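Local coordinates for alpha-fucosidase (Bifidobacterium bifidum, PDB 2EAB), which probably hydrolyses alpha-1,2-fucosidic linkages, releasing L-fucose, as a family 95 glycoside hydrolase of which this chain is the catalytic part, at residues E446-L451 with P509-N514; E592-K597 with G602-T607. One frame throughout, in Å; residues are numbered along the deposited sequence.

Contact 1 of 2, residues E446-L451 with P509-N514. With EDO (1,2-ethanediol), chain H.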
loop_
_atom_site.group_PDB
_atom_site.type_symbol
_atom_site.label_atom_id
_atom_site.label_comp_id
_atom_site.label_asym_id
_atom_site.label_seq_id
_atom_site.Cartn_x
_atom_site.Cartn_y
_atom_site.Cartn_z
ATOM N N GLU A 446 -5.371 -12.298 0.563
ATOM C CA GLU A 446 -6.668 -12.760 0.083
ATOM C C GLU A 446 -7.041 -12.156 -1.275
ATOM O O GLU A 446 -7.617 -12.835 -2.120
ATOM C CB GLU A 446 -7.768 -12.494 1.110
ATOM C CG GLU A 446 -9.090 -13.141 0.698
ATOM C CD GLU A 446 -10.253 -12.870 1.630
ATOM O OE1 GLU A 446 -10.038 -12.439 2.779
ATOM O OE2 GLU A 446 -11.404 -13.096 1.200
ATOM N N TYR A 447 -6.687 -10.893 -1.489
ATOM C CA TYR A 447 -6.960 -10.227 -2.763
ATOM C C TYR A 447 -6.211 -10.895 -3.915
ATOM O O TYR A 447 -6.768 -11.104 -4.991
ATOM C CB TYR A 447 -6.584 -8.748 -2.677
ATOM C CG TYR A 447 -6.969 -7.965 -3.909
ATOM C CD1 TYR A 447 -8.284 -7.543 -4.100
ATOM C CD2 TYR A 447 -6.025 -7.662 -4.888
ATOM C CE1 TYR A 447 -8.654 -6.833 -5.229
ATOM C CE2 TYR A 447 -6.387 -6.958 -6.030
ATOM C CZ TYR A 447 -7.700 -6.542 -6.190
ATOM O OH TYR A 447 -8.043 -5.849 -7.332
ATOM N N VAL A 448 -4.943 -11.221 -3.683
ATOM C CA VAL A 448 -4.129 -11.836 -4.722
ATOM C C VAL A 448 -4.627 -13.264 -4.978
ATOM O O VAL A 448 -4.749 -13.679 -6.127
ATOM C CB VAL A 448 -2.624 -11.755 -4.380
ATOM C CG1 VAL A 448 -1.793 -12.498 -5.424
ATOM C CG2 VAL A 448 -2.190 -10.291 -4.315
ATOM N N GLU A 449 -4.970 -13.993 -3.913
ATOM C CA GLU A 449 -5.659 -15.282 -4.078
ATOM C C GLU A 449 -6.937 -15.099 -4.895
ATOM O O GLU A 449 -7.267 -15.933 -5.741
ATOM C CB GLU A 449 -5.961 -15.933 -2.728
ATOM C CG GLU A 449 -4.705 -16.402 -2.013
ATOM C CD GLU A 449 -4.932 -16.840 -0.577
ATOM O OE1 GLU A 449 -5.818 -16.285 0.108
ATOM O OE2 GLU A 449 -4.175 -17.725 -0.112
ATOM N N GLY A 450 -7.623 -13.983 -4.656
ATOM C CA GLY A 450 -8.844 -13.631 -5.374
ATOM C C GLY A 450 -8.654 -13.352 -6.855
ATOM O O GLY A 450 -9.616 -13.385 -7.622
ATOM N N LEU A 451 -7.420 -13.072 -7.269
ATOM C CA LEU A 451 -7.123 -12.869 -8.683
ATOM C C LEU A 451 -6.986 -14.173 -9.456
ATOM O O LEU A 451 -6.996 -14.160 -10.685
ATOM C CB LEU A 451 -5.854 -12.035 -8.864
ATOM C CG LEU A 451 -5.875 -10.611 -8.304
ATOM C CD1 LEU A 451 -4.512 -9.960 -8.468
ATOM C CD2 LEU A 451 -6.957 -9.758 -8.960
ATOM N N PRO A 509 3.579 -11.104 -10.819
ATOM C CA PRO A 509 4.876 -11.285 -10.155
ATOM C C PRO A 509 5.188 -10.201 -9.111
ATOM O O PRO A 509 5.567 -10.519 -7.986
ATOM C CB PRO A 509 5.866 -11.245 -11.326
ATOM C CG PRO A 509 5.098 -11.876 -12.454
ATOM C CD PRO A 509 3.659 -11.423 -12.261
ATOM N N TRP A 510 5.011 -8.932 -9.460
ATOM C CA TRP A 510 5.348 -7.864 -8.530
ATOM C C TRP A 510 4.534 -7.920 -7.232
ATOM O O TRP A 510 5.109 -7.910 -6.142
ATOM C CB TRP A 510 5.205 -6.505 -9.198
ATOM C CG TRP A 510 5.880 -5.380 -8.467
ATOM C CD1 TRP A 510 6.505 -5.423 -7.246
ATOM C CD2 TRP A 510 5.971 -4.036 -8.916
ATOM N NE1 TRP A 510 6.992 -4.183 -6.923
ATOM C CE2 TRP A 510 6.667 -3.307 -7.928
ATOM C CE3 TRP A 510 5.526 -3.369 -10.067
ATOM C CZ2 TRP A 510 6.944 -1.943 -8.063
ATOM C CZ3 TRP A 510 5.803 -2.021 -10.206
ATOM C CH2 TRP A 510 6.498 -1.319 -9.206
ATOM N N ILE A 511 3.207 -7.980 -7.334
ATOM C CA ILE A 511 2.396 -8.037 -6.118
ATOM C C ILE A 511 2.679 -9.314 -5.317
ATOM O O ILE A 511 2.556 -9.314 -4.096
ATOM C CB ILE A 511 0.880 -7.846 -6.409
ATOM C CG1 ILE A 511 0.143 -7.338 -5.164
ATOM C CG2 ILE A 511 0.246 -9.122 -6.959
ATOM C CD1 ILE A 511 0.532 -5.921 -4.744
ATOM N N LEU A 512 3.079 -10.385 -6.000
ATOM C CA LEU A 512 3.517 -11.589 -5.296
ATOM C C LEU A 512 4.730 -11.364 -4.402
ATOM O O LEU A 512 4.926 -12.108 -3.432
ATOM C CB LEU A 512 3.746 -12.751 -6.256
ATOM C CG LEU A 512 2.457 -13.374 -6.808
ATOM C CD1 LEU A 512 2.778 -14.298 -7.973
ATOM C CD2 LEU A 512 1.658 -14.109 -5.742
ATOM N N GLN A 513 5.548 -10.360 -4.713
ATOM C CA GLN A 513 6.628 -10.005 -3.791
ATOM C C GLN A 513 6.076 -9.574 -2.440
ATOM O O GLN A 513 6.548 -10.035 -1.398
ATOM C CB GLN A 513 7.517 -8.902 -4.345
ATOM C CG GLN A 513 8.403 -9.328 -5.492
ATOM C CD GLN A 513 9.475 -8.308 -5.812
ATOM O OE1 GLN A 513 10.119 -7.773 -4.915
ATOM N NE2 GLN A 513 9.691 -8.056 -7.099
ATOM N N ASN A 514 5.080 -8.687 -2.455
ATOM C CA ASN A 514 4.461 -8.235 -1.209
ATOM C C ASN A 514 3.868 -9.405 -0.435
ATOM O O ASN A 514 3.937 -9.453 0.792
ATOM C CB ASN A 514 3.346 -7.218 -1.476
ATOM C CG ASN A 514 3.846 -5.916 -2.061
ATOM O OD1 ASN A 514 3.981 -4.911 -1.352
ATOM N ND2 ASN A 514 4.083 -5.908 -3.355
HETATM C C1 EDO H . -12.463 -14.384 -5.971
HETATM O O1 EDO H . -11.697 -15.104 -6.955
HETATM C C2 EDO H . -12.943 -15.303 -4.785
HETATM O O2 EDO H . -13.560 -16.445 -5.362
#
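Val448 meets Ile511 and Leu512, and the contact is apolar throughout. The two methyls of Val448 share the work. CG2 faces Ile511, with 3.8 Å from Val448 CG2 to Ile511 CG2 and 3.9 Å from Val448 CG2 to Ile511 CG1. CG1 goes to Leu512 and lies 3.8 Å from Leu512 CD2. Val448 CG1 stands anti to the backbone N (chi1 176°), which spreads the two methyls over neighbouring residues of helix 507-520. The Val448 and Ile511 side chains lie alongside each other, pointing opposite ways. Leu512 reaches Val448 with one methyl of its forked end.

Helices 442-450 and 507-520 belong to the (alpha/alpha)6-barrel catalytic domain of family 95. Other apolar partners continue the packing: Ile511 also touches Leu425, and Leu512 touches Leu534.

The polar bonds of segment 446-451 are made to other parts of the structure. Tyr447 OH is hydrogen-bonded to Thr488 O, and Glu449 OE1 forms a salt bridge with Arg530. On the side turned away from helix 507-520, Gly450 O accepts a bond from a 1,2-ethanediol, 2.8 Å from Gly450 O to EDO O1. The diol probably comes from the crystallisation liquor.

No hydrogen bond links the two segments. The helices are held here by van der Waals contact between buried methyl groups, so shape and exclusion of water, rather than directed bonds, set their fit.

Contact 2 of 2, residues E592-K597 with G602-T607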
loop_
_atom_site.group_PDB
_atom_site.type_symbol
_atom_site.label_atom_id
_atom_site.label_comp_id
_atom_site.label_asym_id
_atom_site.label_seq_id
_atom_site.Cartn_x
_atom_site.Cartn_y
_atom_site.Cartn_z
ATOM N N GLU A 592 12.781 -20.205 -3.028
ATOM C CA GLU A 592 12.904 -20.152 -1.574
ATOM C C GLU A 592 11.697 -20.745 -0.859
ATOM O O GLU A 592 11.852 -21.477 0.130
ATOM C CB GLU A 592 13.198 -18.731 -1.095
ATOM C CG GLU A 592 14.570 -18.241 -1.518
ATOM C CD GLU A 592 15.665 -19.210 -1.103
ATOM O OE1 GLU A 592 15.787 -19.486 0.114
ATOM O OE2 GLU A 592 16.385 -19.720 -1.985
ATOM N N ALA A 593 10.503 -20.467 -1.377
ATOM C CA ALA A 593 9.282 -21.045 -0.814
ATOM C C ALA A 593 9.296 -22.569 -0.939
ATOM O O ALA A 593 8.974 -23.293 0.017
ATOM C CB ALA A 593 8.051 -20.458 -1.490
ATOM N N ALA A 594 9.687 -23.050 -2.115
ATOM C CA ALA A 594 9.807 -24.484 -2.364
ATOM C C ALA A 594 10.809 -25.125 -1.409
ATOM O O ALA A 594 10.503 -26.139 -0.777
ATOM C CB ALA A 594 10.209 -24.743 -3.805
ATOM N N LYS A 595 11.986 -24.519 -1.285
ATOM C CA LYS A 595 13.029 -25.037 -0.397
ATOM C C LYS A 595 12.559 -25.130 1.052
ATOM O O LYS A 595 12.864 -26.104 1.750
ATOM C CB LYS A 595 14.294 -24.191 -0.501
ATOM C CG LYS A 595 15.088 -24.450 -1.766
ATOM C CD LYS A 595 16.338 -23.594 -1.841
ATOM C CE LYS A 595 17.193 -23.980 -3.043
ATOM N NZ LYS A 595 17.683 -25.393 -2.987
ATOM N N ALA A 596 11.795 -24.133 1.491
ATOM C CA ALA A 596 11.279 -24.095 2.857
ATOM C C ALA A 596 10.311 -25.244 3.137
ATOM O O ALA A 596 10.090 -25.616 4.293
ATOM C CB ALA A 596 10.615 -22.759 3.132
ATOM N N LYS A 597 9.737 -25.794 2.069
ATOM C CA LYS A 597 8.823 -26.931 2.160
ATOM C C LYS A 597 9.494 -28.266 1.825
ATOM O O LYS A 597 8.847 -29.314 1.860
ATOM C CB LYS A 597 7.622 -26.707 1.239
ATOM C CG LYS A 597 6.701 -25.591 1.697
ATOM C CD LYS A 597 5.593 -25.306 0.699
ATOM C CE LYS A 597 4.636 -26.485 0.523
ATOM N NZ LYS A 597 3.980 -26.921 1.789
ATOM N N GLY A 602 9.337 -31.022 -6.585
ATOM C CA GLY A 602 10.555 -31.154 -7.396
ATOM C C GLY A 602 10.636 -30.125 -8.512
ATOM O O GLY A 602 10.890 -30.469 -9.669
ATOM N N LEU A 603 10.420 -28.858 -8.157
ATOM C CA LEU A 603 10.335 -27.774 -9.142
ATOM C C LEU A 603 11.542 -26.835 -9.156
ATOM O O LEU A 603 11.728 -26.069 -10.103
ATOM C CB LEU A 603 9.033 -26.982 -8.955
ATOM C CG LEU A 603 7.747 -27.784 -9.184
ATOM C CD1 LEU A 603 6.517 -26.936 -8.900
ATOM C CD2 LEU A 603 7.680 -28.362 -10.594
ATOM N N VAL A 604 12.367 -26.903 -8.116
ATOM C CA VAL A 604 13.563 -26.063 -8.029
ATOM C C VAL A 604 14.547 -26.403 -9.151
ATOM O O VAL A 604 15.069 -25.509 -9.823
ATOM C CB VAL A 604 14.242 -26.184 -6.638
ATOM C CG1 VAL A 604 15.600 -25.488 -6.615
ATOM C CG2 VAL A 604 13.338 -25.608 -5.559
ATOM N N GLY A 605 14.790 -27.696 -9.347
ATOM C CA GLY A 605 15.711 -28.164 -10.374
ATOM C C GLY A 605 17.122 -27.651 -10.176
ATOM O O GLY A 605 17.603 -27.521 -9.046
ATOM N N ASN A 606 17.773 -27.334 -11.289
ATOM C CA ASN A 606 19.185 -26.974 -11.301
ATOM C C ASN A 606 19.544 -26.315 -12.629
ATOM O O ASN A 606 18.667 -26.079 -13.463
ATOM C CB ASN A 606 20.055 -28.218 -11.056
ATOM C CG ASN A 606 19.832 -29.307 -12.099
ATOM O OD1 ASN A 606 19.713 -29.031 -13.295
ATOM N ND2 ASN A 606 19.784 -30.555 -11.646
ATOM N N THR A 607 20.827 -26.031 -12.830
ATOM C CA THR A 607 21.287 -25.403 -14.070
ATOM C C THR A 607 22.080 -26.366 -14.961
ATOM O O THR A 607 22.904 -25.937 -15.774
ATOM C CB THR A 607 22.105 -24.123 -13.794
ATOM O OG1 THR A 607 23.256 -24.451 -13.006
ATOM C CG2 THR A 607 21.259 -23.093 -13.052
#
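Val604 has the most surface buried in this contact, and it meets Ala594 and Lys595 with different methyls. No hydrogen bond joins the two segments. CG2 packs on the end of helix 577-596, with 3.7 Å from Val604 CG2 to Ala594 CB. Ala594 points its single methyl at the loop, and the short side chain lets the two backbones come close: the CA atoms of Ala594 and Val604 are 7.0 Å apart. With chi1 at 171°, Val604 sets CG1 opposite its own N. This turns CG2 to the alanine and CG1 to the lysine.

The arrangement is a helix end packed against the loop that follows it, within the family 95 catalytic domain. The chain leaves the helix, turns back over four residues and lays Val604 against the helix it has just left. In that turn, Asp599 OD1 accepts a hydrogen bond from Leu603 N, and Asp599 OD2 accepts one from Val604 N. Backbone hydrogen bonds also join Leu603 to Trp632 and Val604 to Ser633, at the start of helix 632-639. Trp632 also touches Ala594.

Lys595 is exposed and covers the edge of the contact. Its chain runs extended as far as CE and bends at the last torsion (chi4 -62°). It crosses the Val604 side chain at about a right angle. The approach is looser here: 4.2 Å separates Val604 CG1 from Lys595 CE, and Val604 CG1 is equally far from Lys595 NZ. The lysine touches the valine with the end of its chain.

Contacts 1 and 2 both lie in the helical catalytic domain, but at different depths. The centre of contact 1 is about 12 Å from the centre of the chain, that of contact 2 about 29 Å. They share no element, and their nearest atoms are about 9 Å apart. Helix 577-596 connects their surroundings: its end carries segment 592-597, and its earlier turns touch Pro509, Trp510 and Gln513. Helix 507-520 also packs on Glu592, Ala593 and Ala596 through Tyr516 and Tyr519. Helix 525-546 packs beside both. Each contact buries a similar area without hydrogen bonds. The deep one joins two helices through buried branched residues; the outer one joins a helix end to its loop, with an exposed lysine at its edge.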